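Local coordinates for protein choline kinase (Cryptosporidium parvum, PDB 3MES) that probably phosphorylates choline, and perhaps ethanolamine, with ATP as the phosphate donor and magnesium as the metal cofactor, at residues B[237-242]-B[360-365]; B[332-337]-B[355-360]. One frame throughout, in Å; residues are numbered along the deposited sequence.

Interaction 1: residues B[237-242]-B[360-365]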
ATOM      1  N   GLU B 237      32.266  14.784   8.910  1.00 28.63           N
ATOM      2  CA  GLU B 237      31.982  15.650  10.051  1.00 28.52           C
ATOM      3  C   GLU B 237      30.567  16.211   9.955  1.00 28.31           C
ATOM      4  O   GLU B 237      29.867  16.337  10.959  1.00 28.20           O
ATOM      5  CB  GLU B 237      32.994  16.797  10.132  1.00 28.58           C
ATOM      6  CG  GLU B 237      34.407  16.370  10.510  1.00 29.19           C
ATOM      7  CD  GLU B 237      35.097  15.584   9.409  1.00 30.22           C
ATOM      8  OE1 GLU B 237      34.446  15.295   8.381  1.00 30.72           O
ATOM      9  OE2 GLU B 237      36.293  15.253   9.571  1.00 30.67           O
ATOM     10  N   LEU B 238      30.152  16.540   8.736  1.00 28.09           N
ATOM     11  CA  LEU B 238      28.837  17.125   8.502  1.00 28.00           C
ATOM     12  C   LEU B 238      27.699  16.158   8.833  1.00 27.98           C
ATOM     13  O   LEU B 238      26.737  16.529   9.506  1.00 27.94           O
ATOM     14  CB  LEU B 238      28.721  17.606   7.055  1.00 27.98           C
ATOM     15  CG  LEU B 238      27.397  18.251   6.647  1.00 27.80           C
ATOM     16  CD1 LEU B 238      27.558  19.017   5.343  1.00 27.52           C
ATOM     17  CD2 LEU B 238      26.301  17.201   6.531  1.00 27.55           C
ATOM     18  N   ILE B 239      27.814  14.921   8.361  1.00 27.88           N
ATOM     19  CA  ILE B 239      26.790  13.909   8.609  1.00 27.90           C
ATOM     20  C   ILE B 239      26.838  13.365  10.035  1.00 28.01           C
ATOM     21  O   ILE B 239      25.807  13.011  10.605  1.00 27.92           O
ATOM     22  CB  ILE B 239      26.908  12.729   7.622  1.00 27.89           C
ATOM     23  CG1 ILE B 239      26.244  13.075   6.286  1.00 27.87           C
ATOM     24  CG2 ILE B 239      26.262  11.485   8.209  1.00 27.70           C
ATOM     25  CD1 ILE B 239      26.844  14.273   5.591  1.00 27.68           C
ATOM     26  N   MET B 240      28.038  13.294  10.605  1.00 28.20           N
ATOM     27  CA  MET B 240      28.219  12.748  11.950  1.00 28.39           C
ATOM     28  C   MET B 240      28.264  13.821  13.039  1.00 28.62           C
ATOM     29  O   MET B 240      28.583  13.531  14.190  1.00 28.65           O
ATOM     30  CB  MET B 240      29.478  11.885  12.015  1.00 28.31           C
ATOM     31  CG  MET B 240      29.211  10.394  12.125  1.00 28.31           C
ATOM     32  SD  MET B 240      28.258   9.697  10.763  1.00 27.28           S
ATOM     33  CE  MET B 240      27.908   8.073  11.425  1.00 27.46           C
ATOM     34  N   GLY B 241      27.944  15.056  12.671  1.00 28.86           N
ATOM     35  CA  GLY B 241      27.887  16.151  13.635  1.00 29.28           C
ATOM     36  C   GLY B 241      29.207  16.491  14.306  1.00 29.50           C
ATOM     37  O   GLY B 241      29.326  16.405  15.527  1.00 29.43           O
ATOM     38  N   GLY B 242      30.197  16.879  13.506  1.00 29.80           N
ATOM     39  CA  GLY B 242      31.486  17.338  14.027  1.00 30.23           C
ATOM     40  C   GLY B 242      32.508  16.237  14.240  1.00 30.50           C
ATOM     41  O   GLY B 242      33.668  16.502  14.556  1.00 30.55           O
ATOM     42  N   VAL B 360      16.855  13.777   8.534  1.00 18.47           N
ATOM     43  CA  VAL B 360      16.876  13.206   7.192  1.00 18.29           C
ATOM     44  C   VAL B 360      17.291  14.239   6.151  1.00 18.23           C
ATOM     45  O   VAL B 360      17.847  13.894   5.109  1.00 18.20           O
ATOM     46  CB  VAL B 360      15.498  12.632   6.799  1.00 18.21           C
ATOM     47  CG1 VAL B 360      15.455  12.337   5.312  1.00 18.09           C
ATOM     48  CG2 VAL B 360      15.192  11.386   7.604  1.00 17.82           C
ATOM     49  N   GLU B 361      17.014  15.507   6.437  1.00 18.15           N
ATOM     50  CA  GLU B 361      17.371  16.593   5.526  1.00 18.01           C
ATOM     51  C   GLU B 361      18.873  16.630   5.266  1.00 17.86           C
ATOM     52  O   GLU B 361      19.316  16.935   4.161  1.00 17.84           O
ATOM     53  CB  GLU B 361      16.899  17.939   6.079  1.00 17.98           C
ATOM     54  CG  GLU B 361      15.412  18.189   5.896  1.00 18.15           C
ATOM     55  CD  GLU B 361      15.012  18.227   4.433  1.00 18.61           C
ATOM     56  OE1 GLU B 361      14.454  17.223   3.943  1.00 18.12           O
ATOM     57  OE2 GLU B 361      15.266  19.255   3.768  1.00 18.88           O
ATOM     58  N   VAL B 362      19.654  16.318   6.294  1.00 17.74           N
ATOM     59  CA  VAL B 362      21.107  16.326   6.179  1.00 17.63           C
ATOM     60  C   VAL B 362      21.584  15.361   5.098  1.00 17.37           C
ATOM     61  O   VAL B 362      22.467  15.685   4.309  1.00 17.30           O
ATOM     62  CB  VAL B 362      21.775  15.956   7.518  1.00 17.69           C
ATOM     63  CG1 VAL B 362      23.216  15.516   7.292  1.00 17.91           C
ATOM     64  CG2 VAL B 362      21.701  17.125   8.491  1.00 17.83           C
ATOM     65  N   PHE B 363      20.988  14.173   5.067  1.00 17.16           N
ATOM     66  CA  PHE B 363      21.390  13.138   4.121  1.00 16.95           C
ATOM     67  C   PHE B 363      21.083  13.491   2.667  1.00 16.98           C
ATOM     68  O   PHE B 363      21.463  12.754   1.758  1.00 17.13           O
ATOM     69  CB  PHE B 363      20.737  11.802   4.482  1.00 16.89           C
ATOM     70  CG  PHE B 363      21.333  11.144   5.693  1.00 16.55           C
ATOM     71  CD1 PHE B 363      22.461  10.347   5.579  1.00 16.08           C
ATOM     72  CD2 PHE B 363      20.767  11.322   6.945  1.00 16.18           C
ATOM     73  CE1 PHE B 363      23.015   9.740   6.692  1.00 15.92           C
ATOM     74  CE2 PHE B 363      21.315  10.716   8.061  1.00 15.93           C
ATOM     75  CZ  PHE B 363      22.439   9.924   7.936  1.00 15.65           C
ATOM     76  N   THR B 364      20.395  14.610   2.444  1.00 16.86           N
ATOM     77  CA  THR B 364      20.067  15.032   1.085  1.00 16.76           C
ATOM     78  C   THR B 364      21.332  15.391   0.313  1.00 16.82           C
ATOM     79  O   THR B 364      21.395  15.233  -0.910  1.00 16.82           O
ATOM     80  CB  THR B 364      19.104  16.243   1.063  1.00 16.76           C
ATOM     81  OG1 THR B 364      19.692  17.345   1.765  1.00 16.82           O
ATOM     82  CG2 THR B 364      17.772  15.888   1.705  1.00 16.74           C
ATOM     83  N   LEU B 365      22.336  15.879   1.035  1.00 16.74           N
ATOM     84  CA  LEU B 365      23.597  16.266   0.422  1.00 16.65           C
ATOM     85  C   LEU B 365      24.365  15.031  -0.036  1.00 16.72           C
ATOM     86  O   LEU B 365      25.062  15.061  -1.052  1.00 16.72           O
ATOM     87  CB  LEU B 365      24.440  17.092   1.398  1.00 16.62           C
ATOM     88  CG  LEU B 365      23.775  18.323   2.029  1.00 16.30           C
ATOM     89  CD1 LEU B 365      24.699  18.965   3.046  1.00 15.65           C
ATOM     90  CD2 LEU B 365      23.356  19.338   0.971  1.00 15.93           C
TER
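Leu238 reaches Val362 and Leu365 with separate methyls: CD2 of Leu238 lies 3.6 Å from CG1 of Val362, while CD1 of Leu238 comes to 3.7 Å from CD1 of Leu365. The fork is aimed by its first torsion, which sets CG trans to the main-chain nitrogen (chi1 -180°) on a residue whose CB already points toward 360-365. Past Val362 the leucine runs in the opposite direction, side against side; with Leu365 it makes roughly a right angle, and the approach is between methyls alone. Ile239 takes the neighbouring place. Its CG1 lies 4.0 Å from CG1 of Val362, so that one valine methyl meets both Leu238 and Ile239, and its CG2 branch stands 4.0 Å from CE1 of Phe363, with CZ of the same ring almost as near. That methyl approaches the ring obliquely.

All of this belongs to the helical part of the choline/ethanolamine kinase fold, where the end of helix 235-239 is laid against the junction between helix 351-362 and helix 364-376. The junction brings Val362, Phe363 and Leu365 to one apolar surface, Phe363 through the far end of its ring, since its CB does not itself point at the other segment. Leu417 adds to the cover of Val362, Phe199 to that of Ile239, and the Phe363 ring also meets Phe260 with the planes at about 55°.

Immediately after Ile239 the chain leaves helical geometry at Met240 and turns through Gly241 and Gly242, both at positive phi. The turn is closed by the 6→1 backbone hydrogen bond of a Schellman-type helix end, 2.6 Å from Gly242 N to Glu237 O.

Interaction 2: residues B[332-337]-B[355-360]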
ATOM      1  N   LEU B 332       4.577  12.903   6.857  1.00 18.72           N
ATOM      2  CA  LEU B 332       3.651  11.801   6.633  1.00 18.59           C
ATOM      3  C   LEU B 332       4.430  10.557   6.221  1.00 18.37           C
ATOM      4  O   LEU B 332       4.184   9.460   6.720  1.00 18.34           O
ATOM      5  CB  LEU B 332       2.622  12.169   5.565  1.00 18.72           C
ATOM      6  CG  LEU B 332       1.677  13.308   5.948  1.00 19.05           C
ATOM      7  CD1 LEU B 332       0.768  13.676   4.782  1.00 19.41           C
ATOM      8  CD2 LEU B 332       0.860  12.931   7.178  1.00 19.21           C
ATOM      9  N   PHE B 333       5.381  10.737   5.313  1.00 18.19           N
ATOM     10  CA  PHE B 333       6.217   9.631   4.869  1.00 17.98           C
ATOM     11  C   PHE B 333       6.897   8.986   6.066  1.00 17.95           C
ATOM     12  O   PHE B 333       6.827   7.770   6.261  1.00 17.93           O
ATOM     13  CB  PHE B 333       7.270  10.124   3.878  1.00 17.86           C
ATOM     14  CG  PHE B 333       8.176   9.039   3.365  1.00 17.91           C
ATOM     15  CD1 PHE B 333       7.957   8.465   2.125  1.00 17.97           C
ATOM     16  CD2 PHE B 333       9.247   8.595   4.124  1.00 18.05           C
ATOM     17  CE1 PHE B 333       8.790   7.470   1.648  1.00 18.11           C
ATOM     18  CE2 PHE B 333      10.082   7.600   3.653  1.00 17.90           C
ATOM     19  CZ  PHE B 333       9.855   7.037   2.414  1.00 17.79           C
ATOM     20  N   ILE B 334       7.542   9.815   6.878  1.00 17.78           N
ATOM     21  CA  ILE B 334       8.350   9.327   7.983  1.00 17.60           C
ATOM     22  C   ILE B 334       7.512   8.695   9.088  1.00 17.56           C
ATOM     23  O   ILE B 334       7.967   7.779   9.772  1.00 17.70           O
ATOM     24  CB  ILE B 334       9.248  10.443   8.548  1.00 17.65           C
ATOM     25  CG1 ILE B 334      10.330  10.796   7.522  1.00 17.36           C
ATOM     26  CG2 ILE B 334       9.874  10.008   9.867  1.00 17.55           C
ATOM     27  CD1 ILE B 334      11.107  12.050   7.862  1.00 17.82           C
ATOM     28  N   SER B 335       6.287   9.183   9.258  1.00 17.45           N
ATOM     29  CA  SER B 335       5.369   8.605  10.233  1.00 17.26           C
ATOM     30  C   SER B 335       4.972   7.192   9.825  1.00 17.04           C
ATOM     31  O   SER B 335       4.912   6.286  10.659  1.00 17.04           O
ATOM     32  CB  SER B 335       4.119   9.473  10.378  1.00 17.30           C
ATOM     33  OG  SER B 335       4.458  10.766  10.838  1.00 17.66           O
ATOM     34  N   VAL B 336       4.693   7.013   8.540  1.00 16.74           N
ATOM     35  CA  VAL B 336       4.317   5.704   8.020  1.00 16.42           C
ATOM     36  C   VAL B 336       5.514   4.762   8.041  1.00 16.35           C
ATOM     37  O   VAL B 336       5.387   3.584   8.376  1.00 16.29           O
ATOM     38  CB  VAL B 336       3.773   5.803   6.582  1.00 16.32           C
ATOM     39  CG1 VAL B 336       3.480   4.415   6.029  1.00 16.31           C
ATOM     40  CG2 VAL B 336       2.528   6.675   6.544  1.00 15.97           C
ATOM     41  N   TYR B 337       6.677   5.294   7.678  1.00 16.28           N
ATOM     42  CA  TYR B 337       7.919   4.530   7.693  1.00 16.24           C
ATOM     43  C   TYR B 337       8.159   3.924   9.072  1.00 16.40           C
ATOM     44  O   TYR B 337       8.323   2.709   9.211  1.00 16.46           O
ATOM     45  CB  TYR B 337       9.099   5.426   7.295  1.00 16.11           C
ATOM     46  CG  TYR B 337      10.457   4.776   7.462  1.00 15.59           C
ATOM     47  CD1 TYR B 337      11.007   3.998   6.447  1.00 15.08           C
ATOM     48  CD2 TYR B 337      11.188   4.938   8.631  1.00 14.99           C
ATOM     49  CE1 TYR B 337      12.243   3.401   6.596  1.00 14.51           C
ATOM     50  CE2 TYR B 337      12.425   4.344   8.789  1.00 14.53           C
ATOM     51  CZ  TYR B 337      12.950   3.576   7.767  1.00 14.54           C
ATOM     52  OH  TYR B 337      14.184   2.982   7.919  1.00 14.08           O
ATOM     53  N   ILE B 355      12.016  15.190  14.931  1.00 21.39           N
ATOM     54  CA  ILE B 355      13.470  15.074  14.956  1.00 20.92           C
ATOM     55  C   ILE B 355      14.018  14.380  13.711  1.00 20.72           C
ATOM     56  O   ILE B 355      14.954  14.872  13.076  1.00 20.71           O
ATOM     57  CB  ILE B 355      13.954  14.314  16.203  1.00 20.83           C
ATOM     58  CG1 ILE B 355      13.768  15.169  17.455  1.00 20.82           C
ATOM     59  CG2 ILE B 355      15.413  13.920  16.052  1.00 20.74           C
ATOM     60  CD1 ILE B 355      14.285  14.516  18.716  1.00 20.79           C
ATOM     61  N   MET B 356      13.434  13.237  13.365  1.00 20.27           N
ATOM     62  CA  MET B 356      13.926  12.447  12.243  1.00 20.01           C
ATOM     63  C   MET B 356      13.760  13.180  10.919  1.00 19.91           C
ATOM     64  O   MET B 356      14.605  13.078  10.031  1.00 19.86           O
ATOM     65  CB  MET B 356      13.233  11.083  12.184  1.00 19.86           C
ATOM     66  CG  MET B 356      13.675  10.231  11.007  1.00 19.38           C
ATOM     67  SD  MET B 356      13.066   8.538  11.078  1.00 18.73           S
ATOM     68  CE  MET B 356      13.795   7.856   9.590  1.00 19.11           C
ATOM     69  N   THR B 357      12.666  13.921  10.790  1.00 19.78           N
ATOM     70  CA  THR B 357      12.406  14.658   9.562  1.00 19.77           C
ATOM     71  C   THR B 357      13.522  15.656   9.262  1.00 19.71           C
ATOM     72  O   THR B 357      13.987  15.756   8.128  1.00 19.71           O
ATOM     73  CB  THR B 357      11.062  15.397   9.620  1.00 19.76           C
ATOM     74  OG1 THR B 357      10.013  14.455   9.870  1.00 19.81           O
ATOM     75  CG2 THR B 357      10.794  16.107   8.303  1.00 19.62           C
ATOM     76  N   LYS B 358      13.953  16.391  10.281  1.00 19.62           N
ATOM     77  CA  LYS B 358      14.998  17.391  10.095  1.00 19.56           C
ATOM     78  C   LYS B 358      16.370  16.735   9.959  1.00 19.29           C
ATOM     79  O   LYS B 358      17.248  17.246   9.264  1.00 19.26           O
ATOM     80  CB  LYS B 358      14.979  18.419  11.233  1.00 19.65           C
ATOM     81  CG  LYS B 358      15.302  17.846  12.600  1.00 20.20           C
ATOM     82  CD  LYS B 358      14.623  18.638  13.718  1.00 20.96           C
ATOM     83  CE  LYS B 358      15.174  20.051  13.827  1.00 21.27           C
ATOM     84  NZ  LYS B 358      14.695  20.726  15.070  1.00 21.91           N
ATOM     85  N   ALA B 359      16.546  15.597  10.620  1.00 19.10           N
ATOM     86  CA  ALA B 359      17.786  14.837  10.511  1.00 18.93           C
ATOM     87  C   ALA B 359      17.951  14.273   9.102  1.00 18.78           C
ATOM     88  O   ALA B 359      19.048  14.291   8.541  1.00 18.74           O
ATOM     89  CB  ALA B 359      17.819  13.714  11.542  1.00 18.93           C
ATOM     90  N   VAL B 360      16.855  13.777   8.534  1.00 18.47           N
ATOM     91  CA  VAL B 360      16.876  13.206   7.192  1.00 18.29           C
ATOM     92  C   VAL B 360      17.291  14.239   6.151  1.00 18.23           C
ATOM     93  O   VAL B 360      17.847  13.894   5.109  1.00 18.20           O
ATOM     94  CB  VAL B 360      15.498  12.632   6.799  1.00 18.21           C
ATOM     95  CG1 VAL B 360      15.455  12.337   5.312  1.00 18.09           C
ATOM     96  CG2 VAL B 360      15.192  11.386   7.604  1.00 17.82           C
TER
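Ile334 of helix 327-342 points its CB toward helix 351-362 and meets Met356, Thr357 and Val360, in a helix-helix contact within the helical part of the kinase fold. The axes of the two short segments come within 10.0 Å and their directions differ by 115°, a steep crossing; the nearest CA atoms are those of Ile334 and Thr357. Helix 327-342 also packs on the second subunit, Leu332 on its Leu332 and Val336 on its His166.

From CB the isoleucine divides. The CG2 branch turns to Met356, lying 3.7 Å from its SD and a little farther from its CG. The other branch leaves through CG1, which stands opposite the carbonyl carbon (chi1 -69°), and the extended second torsion of 169° carries CD1 outward to Thr357. There the methyl reaches the backbone as well as the side chain, with CD1 of Ile334 only 3.4 Å from CA of Thr357. On its Val360 side the same CD1 is 4.1 Å from CG2 of that valine.

Met356 is extended through all its torsions, so that its CE lies beyond Ile334 near the ring of Tyr337, 3.9 Å from CE2. The two side chains meet at about a right angle, the methyl coming obliquely to the ring. Tyr337 OH is hydrogen-bonded to His179 ND1, which ties the phenol end to helix 165-179, and Ile298 of helix 294-303 also touches Met356.

Thr357 OG1 is hydrogen-bonded to Val353 O one turn back in its own helix; toward Ile334 the same oxygen is in van der Waals contact, 3.3 Å from CD1.

Helix 351-362 is common to both interactions: its middle meets helix 327-342 in interaction 2, and the residues around its junction with helix 364-376 receive helix 235-239 in interaction 1. Val360 belongs to a segment of each, but touches across only in interaction 2. The centres are 15 Å apart, and each lies about 18 Å from the centre of the chain, on the same side of it. Along the sequence, interaction 2 is nested within the span closed by interaction 1, joining helices close in sequence where interaction 1 joins parts more than a hundred residues apart. Helix 351-362 and the residues that follow it thus join a local helix pair to an earlier part of the chain.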